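Local coordinates for Exo beta-1,2-glucooligosaccharide sophorohydrolase (non-reducing end) (Parabacteroides distasonis ATCC 8503, PDB 5Z06), which hydrolyses linear beta-1,2-glucan and beta-1,2-glucooligosaccharides from the non-reducing end, releasing sophorose, at residues 12-24 and 649-661. Sequence-based numbering, arbitrary orientation.
Sequences ENSLMKGDYFYSQ and RDAFNLTVNWVSP. With CA (calcium ion), chain C; GOL (glycerol), chain E.
Asn657, whose positive phi (61°) asparagine tolerates well, forms a G1 beta bulge with Trp658 opposite Asn653 and projects from the 652-653/658-659 hairpin into loop 15-21, joining the glycoamylase-like region to the calcium-binding N-terminal region. Its ND2 donates to Lys17 O (2.8 Å) and to Asp19 OD1 (3.0 Å), meeting the latter from above the carboxylate plane; Arg37 forms a salt bridge with Asp19. The unbranched Met16 side chain, bent at chi2 and chi3, curls alongside Asn657, running counter to it, with CE 3.4 Å from Asn657 OD1 and SD against Val659 CG1. Val659 CG1 lies a tight 3.3 Å from Leu15 CB, while Leu15 CD1 rests over one face of the Arg649 guanidinium. Phe21 offers its face to the edge of Trp658, ring planes at 74°; Val656 O lies at its edge. Trp658 NE1 donates to Tyr22 OH (2.9 Å) near the indole plane. A glycerol, probably from the crystallisation liquor, lies between, bonded to Leu15 N and Val659 O; water 1 ties it to Asp19 O, Phe21 N and Asn657 O. With an alanine here instead of Asn657, Lys17 O and Asp19 OD1 would probably lose their shared amide donor. Directional amide bonds thus fix the turn's seating, while shape-matched apolar groups pack around them.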
loop_
_atom_site.group_PDB
_atom_site.type_symbol
_atom_site.label_atom_id
_atom_site.label_comp_id
_atom_site.label_asym_id
_atom_site.label_seq_id
_atom_site.Cartn_x
_atom_site.Cartn_y
_atom_site.Cartn_z
ATOM N N GLU A 12 -16.942 6.306 -2.572
ATOM C CA GLU A 12 -17.708 5.086 -2.388
ATOM C C GLU A 12 -17.986 4.863 -0.906
ATOM O O GLU A 12 -19.132 4.679 -0.501
ATOM C CB GLU A 12 -16.943 3.907 -2.943
ATOM C CG GLU A 12 -17.676 2.590 -2.783
ATOM C CD GLU A 12 -17.069 1.513 -3.646
ATOM O OE1 GLU A 12 -15.905 1.134 -3.392
ATOM O OE2 GLU A 12 -17.757 1.078 -4.587
ATOM N N ASN A 13 -16.922 4.853 -0.117
ATOM C CA ASN A 13 -16.983 4.621 1.331
ATOM C C ASN A 13 -15.790 5.289 1.971
ATOM O O ASN A 13 -14.722 5.349 1.382
ATOM C CB ASN A 13 -16.938 3.112 1.643
ATOM C CG ASN A 13 -18.289 2.439 1.492
ATOM O OD1 ASN A 13 -19.296 2.954 1.963
ATOM N ND2 ASN A 13 -18.319 1.277 0.851
ATOM N N SER A 14 -15.983 5.804 3.168
ATOM C CA SER A 14 -14.885 6.314 3.977
ATOM C C SER A 14 -14.366 5.142 4.772
ATOM O O SER A 14 -15.148 4.476 5.463
ATOM C CB SER A 14 -15.368 7.401 4.913
ATOM O OG SER A 14 -14.292 7.978 5.594
ATOM N N LEU A 15 -13.070 4.862 4.648
ATOM C CA LEU A 15 -12.428 3.850 5.484
ATOM C C LEU A 15 -12.307 4.305 6.923
ATOM O O LEU A 15 -12.166 3.483 7.812
ATOM C CB LEU A 15 -11.053 3.463 4.922
ATOM C CG LEU A 15 -11.082 2.839 3.517
ATOM C CD1 LEU A 15 -9.686 2.528 3.002
ATOM C CD2 LEU A 15 -11.935 1.572 3.527
ATOM N N MET A 16 -12.370 5.611 7.154
ATOM C CA MET A 16 -12.431 6.150 8.512
ATOM C C MET A 16 -13.854 6.558 8.872
ATOM O O MET A 16 -14.618 6.975 8.020
ATOM C CB MET A 16 -11.482 7.349 8.656
ATOM C CG MET A 16 -10.018 7.013 8.460
ATOM S SD MET A 16 -9.418 5.745 9.595
ATOM C CE MET A 16 -8.471 6.696 10.774
ATOM N N LYS A 17 -14.194 6.443 10.152
ATOM C CA LYS A 17 -15.451 6.948 10.654
ATOM C C LYS A 17 -15.342 8.429 10.847
ATOM O O LYS A 17 -14.263 9.009 10.722
ATOM C CB LYS A 17 -15.818 6.292 11.983
ATOM C CG LYS A 17 -16.167 4.832 11.818
ATOM C CD LYS A 17 -16.198 4.093 13.142
ATOM C CE LYS A 17 -16.117 2.586 12.902
ATOM N NZ LYS A 17 -15.803 1.866 14.168
ATOM N N GLY A 18 -16.497 9.025 11.126
ATOM C CA GLY A 18 -16.606 10.380 11.631
ATOM C C GLY A 18 -16.653 11.416 10.543
ATOM O O GLY A 18 -17.628 12.100 10.396
ATOM N N ASP A 19 -15.571 11.523 9.795
ATOM C CA ASP A 19 -15.439 12.502 8.746
ATOM C C ASP A 19 -14.537 11.984 7.632
ATOM O O ASP A 19 -13.814 11.017 7.813
ATOM C CB ASP A 19 -14.865 13.796 9.325
ATOM C CG ASP A 19 -13.521 13.595 10.024
ATOM O OD1 ASP A 19 -12.473 13.434 9.371
ATOM O OD2 ASP A 19 -13.502 13.626 11.257
ATOM N N TYR A 20 -14.581 12.668 6.493
ATOM C CA TYR A 20 -14.003 12.168 5.271
ATOM C C TYR A 20 -12.856 13.065 4.835
ATOM O O TYR A 20 -13.033 14.249 4.511
ATOM C CB TYR A 20 -15.043 12.049 4.159
ATOM C CG TYR A 20 -14.463 11.352 2.951
ATOM C CD1 TYR A 20 -13.882 10.085 3.079
ATOM C CD2 TYR A 20 -14.431 11.966 1.695
ATOM C CE1 TYR A 20 -13.310 9.446 1.993
ATOM C CE2 TYR A 20 -13.873 11.309 0.603
ATOM C CZ TYR A 20 -13.305 10.047 0.773
ATOM O OH TYR A 20 -12.713 9.358 -0.249
ATOM N N PHE A 21 -11.672 12.480 4.831
ATOM C CA PHE A 21 -10.484 13.232 4.645
ATOM C C PHE A 21 -10.553 13.982 3.337
ATOM O O PHE A 21 -10.267 15.158 3.302
ATOM C CB PHE A 21 -9.217 12.353 4.691
ATOM C CG PHE A 21 -8.003 13.133 4.364
ATOM C CD1 PHE A 21 -7.354 13.840 5.342
ATOM C CD2 PHE A 21 -7.585 13.255 3.060
ATOM C CE1 PHE A 21 -6.265 14.631 5.038
ATOM C CE2 PHE A 21 -6.502 14.053 2.744
ATOM C CZ PHE A 21 -5.834 14.735 3.735
ATOM N N TYR A 22 -10.976 13.299 2.286
ATOM C CA TYR A 22 -10.986 13.865 0.939
ATOM C C TYR A 22 -12.271 14.623 0.661
ATOM O O TYR A 22 -12.969 14.354 -0.312
ATOM C CB TYR A 22 -10.828 12.751 -0.074
ATOM C CG TYR A 22 -9.492 12.080 0.012
ATOM C CD1 TYR A 22 -8.360 12.686 -0.509
ATOM C CD2 TYR A 22 -9.355 10.848 0.624
ATOM C CE1 TYR A 22 -7.123 12.067 -0.437
ATOM C CE2 TYR A 22 -8.125 10.236 0.706
ATOM C CZ TYR A 22 -7.027 10.836 0.161
ATOM O OH TYR A 22 -5.841 10.182 0.260
ATOM N N SER A 23 -12.579 15.562 1.537
ATOM C CA SER A 23 -13.691 16.445 1.344
ATOM C C SER A 23 -13.371 17.751 2.009
ATOM O O SER A 23 -12.460 17.864 2.832
ATOM C CB SER A 23 -14.973 15.876 1.936
ATOM O OG SER A 23 -14.856 15.741 3.328
ATOM N N GLN A 24 -14.135 18.744 1.634
ATOM C CA GLN A 24 -14.020 20.038 2.234
ATOM C C GLN A 24 -15.450 20.470 2.510
ATOM O O GLN A 24 -16.373 20.106 1.782
ATOM C CB GLN A 24 -13.280 20.981 1.299
ATOM C CG GLN A 24 -12.990 22.357 1.882
ATOM C CD GLN A 24 -12.257 23.285 0.907
ATOM O OE1 GLN A 24 -12.084 22.969 -0.283
ATOM N NE2 GLN A 24 -11.829 24.441 1.414
ATOM N N ARG A 649 -3.536 -1.922 6.581
ATOM C CA ARG A 649 -3.481 -0.915 5.545
ATOM C C ARG A 649 -2.145 -0.210 5.581
ATOM O O ARG A 649 -1.465 -0.193 6.590
ATOM C CB ARG A 649 -4.638 0.058 5.682
ATOM C CG ARG A 649 -5.945 -0.670 5.492
ATOM C CD ARG A 649 -7.133 0.251 5.418
ATOM N NE ARG A 649 -8.330 -0.566 5.463
ATOM C CZ ARG A 649 -8.830 -1.221 4.422
ATOM N NH1 ARG A 649 -8.249 -1.153 3.218
ATOM N NH2 ARG A 649 -9.926 -1.943 4.591
ATOM N N ASP A 650 -1.756 0.341 4.455
ATOM C CA ASP A 650 -0.395 0.820 4.292
ATOM C C ASP A 650 0.048 1.846 5.327
ATOM O O ASP A 650 1.193 1.827 5.768
ATOM C CB ASP A 650 -0.221 1.417 2.923
ATOM C CG ASP A 650 1.216 1.588 2.561
ATOM O OD1 ASP A 650 1.973 0.611 2.736
ATOM O OD2 ASP A 650 1.583 2.690 2.086
ATOM N N ALA A 651 -0.872 2.724 5.703
ATOM C CA ALA A 651 -0.587 3.796 6.617
ATOM C C ALA A 651 -1.862 4.383 7.121
ATOM O O ALA A 651 -2.902 4.264 6.491
ATOM C CB ALA A 651 0.231 4.895 5.929
ATOM N N PHE A 652 -1.744 5.100 8.220
ATOM C CA PHE A 652 -2.856 5.827 8.760
ATOM C C PHE A 652 -2.386 7.075 9.493
ATOM O O PHE A 652 -1.246 7.155 9.983
ATOM C CB PHE A 652 -3.665 4.904 9.683
ATOM C CG PHE A 652 -2.946 4.511 10.937
ATOM C CD1 PHE A 652 -1.918 3.583 10.907
ATOM C CD2 PHE A 652 -3.325 5.042 12.170
ATOM C CE1 PHE A 652 -1.274 3.208 12.066
ATOM C CE2 PHE A 652 -2.689 4.666 13.334
ATOM C CZ PHE A 652 -1.654 3.753 13.284
ATOM N N ASN A 653 -3.289 8.035 9.586
ATOM C CA ASN A 653 -3.014 9.268 10.279
ATOM C C ASN A 653 -4.235 9.581 11.096
ATOM O O ASN A 653 -5.255 10.041 10.552
ATOM C CB ASN A 653 -2.706 10.368 9.285
ATOM C CG ASN A 653 -2.202 11.626 9.955
ATOM O OD1 ASN A 653 -2.708 12.031 10.993
ATOM N ND2 ASN A 653 -1.186 12.227 9.377
ATOM N N LEU A 654 -4.161 9.292 12.397
ATOM C CA LEU A 654 -5.284 9.603 13.284
ATOM C C LEU A 654 -5.449 11.110 13.458
ATOM O O LEU A 654 -6.550 11.575 13.720
ATOM C CB LEU A 654 -5.148 8.925 14.640
ATOM C CG LEU A 654 -5.225 7.397 14.562
ATOM C CD1 LEU A 654 -4.921 6.809 15.928
ATOM C CD2 LEU A 654 -6.589 6.944 14.056
ATOM N N THR A 655 -4.386 11.869 13.252
ATOM C CA THR A 655 -4.447 13.309 13.488
ATOM C C THR A 655 -5.352 13.981 12.490
ATOM O O THR A 655 -6.147 14.825 12.870
ATOM C CB THR A 655 -3.037 13.917 13.514
ATOM O OG1 THR A 655 -2.293 13.253 14.535
ATOM C CG2 THR A 655 -3.066 15.430 13.815
ATOM N N VAL A 656 -5.253 13.574 11.225
ATOM C CA VAL A 656 -6.108 14.104 10.178
ATOM C C VAL A 656 -7.236 13.155 9.775
ATOM O O VAL A 656 -7.996 13.450 8.839
ATOM C CB VAL A 656 -5.278 14.507 8.931
ATOM C CG1 VAL A 656 -4.137 15.416 9.328
ATOM C CG2 VAL A 656 -4.747 13.303 8.181
ATOM N N ASN A 657 -7.335 12.016 10.459
ATOM C CA ASN A 657 -8.393 11.023 10.233
ATOM C C ASN A 657 -8.370 10.458 8.800
ATOM O O ASN A 657 -9.330 10.553 8.031
ATOM C CB ASN A 657 -9.781 11.559 10.579
ATOM C CG ASN A 657 -10.772 10.437 10.752
ATOM O OD1 ASN A 657 -10.423 9.428 11.307
ATOM N ND2 ASN A 657 -11.969 10.579 10.216
ATOM N N TRP A 658 -7.228 9.856 8.492
ATOM C CA TRP A 658 -6.918 9.299 7.194
ATOM C C TRP A 658 -6.359 7.879 7.368
ATOM O O TRP A 658 -5.621 7.590 8.297
ATOM C CB TRP A 658 -5.887 10.193 6.510
ATOM C CG TRP A 658 -5.442 9.692 5.192
ATOM C CD1 TRP A 658 -6.006 9.938 3.980
ATOM C CD2 TRP A 658 -4.335 8.832 4.953
ATOM N NE1 TRP A 658 -5.309 9.293 2.990
ATOM C CE2 TRP A 658 -4.272 8.611 3.561
ATOM C CE3 TRP A 658 -3.383 8.235 5.779
ATOM C CZ2 TRP A 658 -3.301 7.822 2.981
ATOM C CZ3 TRP A 658 -2.425 7.454 5.209
ATOM C CH2 TRP A 658 -2.386 7.253 3.817
ATOM N N VAL A 659 -6.725 7.003 6.458
ATOM C CA VAL A 659 -6.060 5.723 6.299
ATOM C C VAL A 659 -5.846 5.483 4.818
ATOM O O VAL A 659 -6.619 5.909 3.975
ATOM C CB VAL A 659 -6.839 4.575 6.984
ATOM C CG1 VAL A 659 -8.198 4.369 6.339
ATOM C CG2 VAL A 659 -6.029 3.272 6.957
ATOM N N SER A 660 -4.762 4.812 4.512
ATOM C CA SER A 660 -4.397 4.551 3.155
ATOM C C SER A 660 -5.454 3.708 2.476
ATOM O O SER A 660 -5.979 2.768 3.079
ATOM C CB SER A 660 -3.077 3.805 3.120
ATOM O OG SER A 660 -2.749 3.518 1.809
ATOM N N PRO A 661 -5.767 4.031 1.202
ATOM C CA PRO A 661 -6.689 3.171 0.442
ATOM C C PRO A 661 -6.030 1.945 -0.172
ATOM O O PRO A 661 -6.689 1.229 -0.896
ATOM C CB PRO A 661 -7.194 4.103 -0.659
ATOM C CG PRO A 661 -6.071 5.079 -0.871
ATOM C CD PRO A 661 -5.277 5.166 0.402
HETATM CA CA CA C . -21.020 3.968 0.542
HETATM C C1 GOL E . -8.997 7.895 4.115
HETATM O O1 GOL E . -10.029 8.499 4.902
HETATM C C2 GOL E . -9.329 7.545 2.660
HETATM O O2 GOL E . -8.120 7.149 2.011
HETATM C C3 GOL E . -10.207 6.310 2.497
HETATM O O3 GOL E . -11.582 6.595 2.753
HETATM O O HOH W 1 -11.495 10.371 6.448
HETATM O O HOH W 2 -10.551 13.788 7.693
#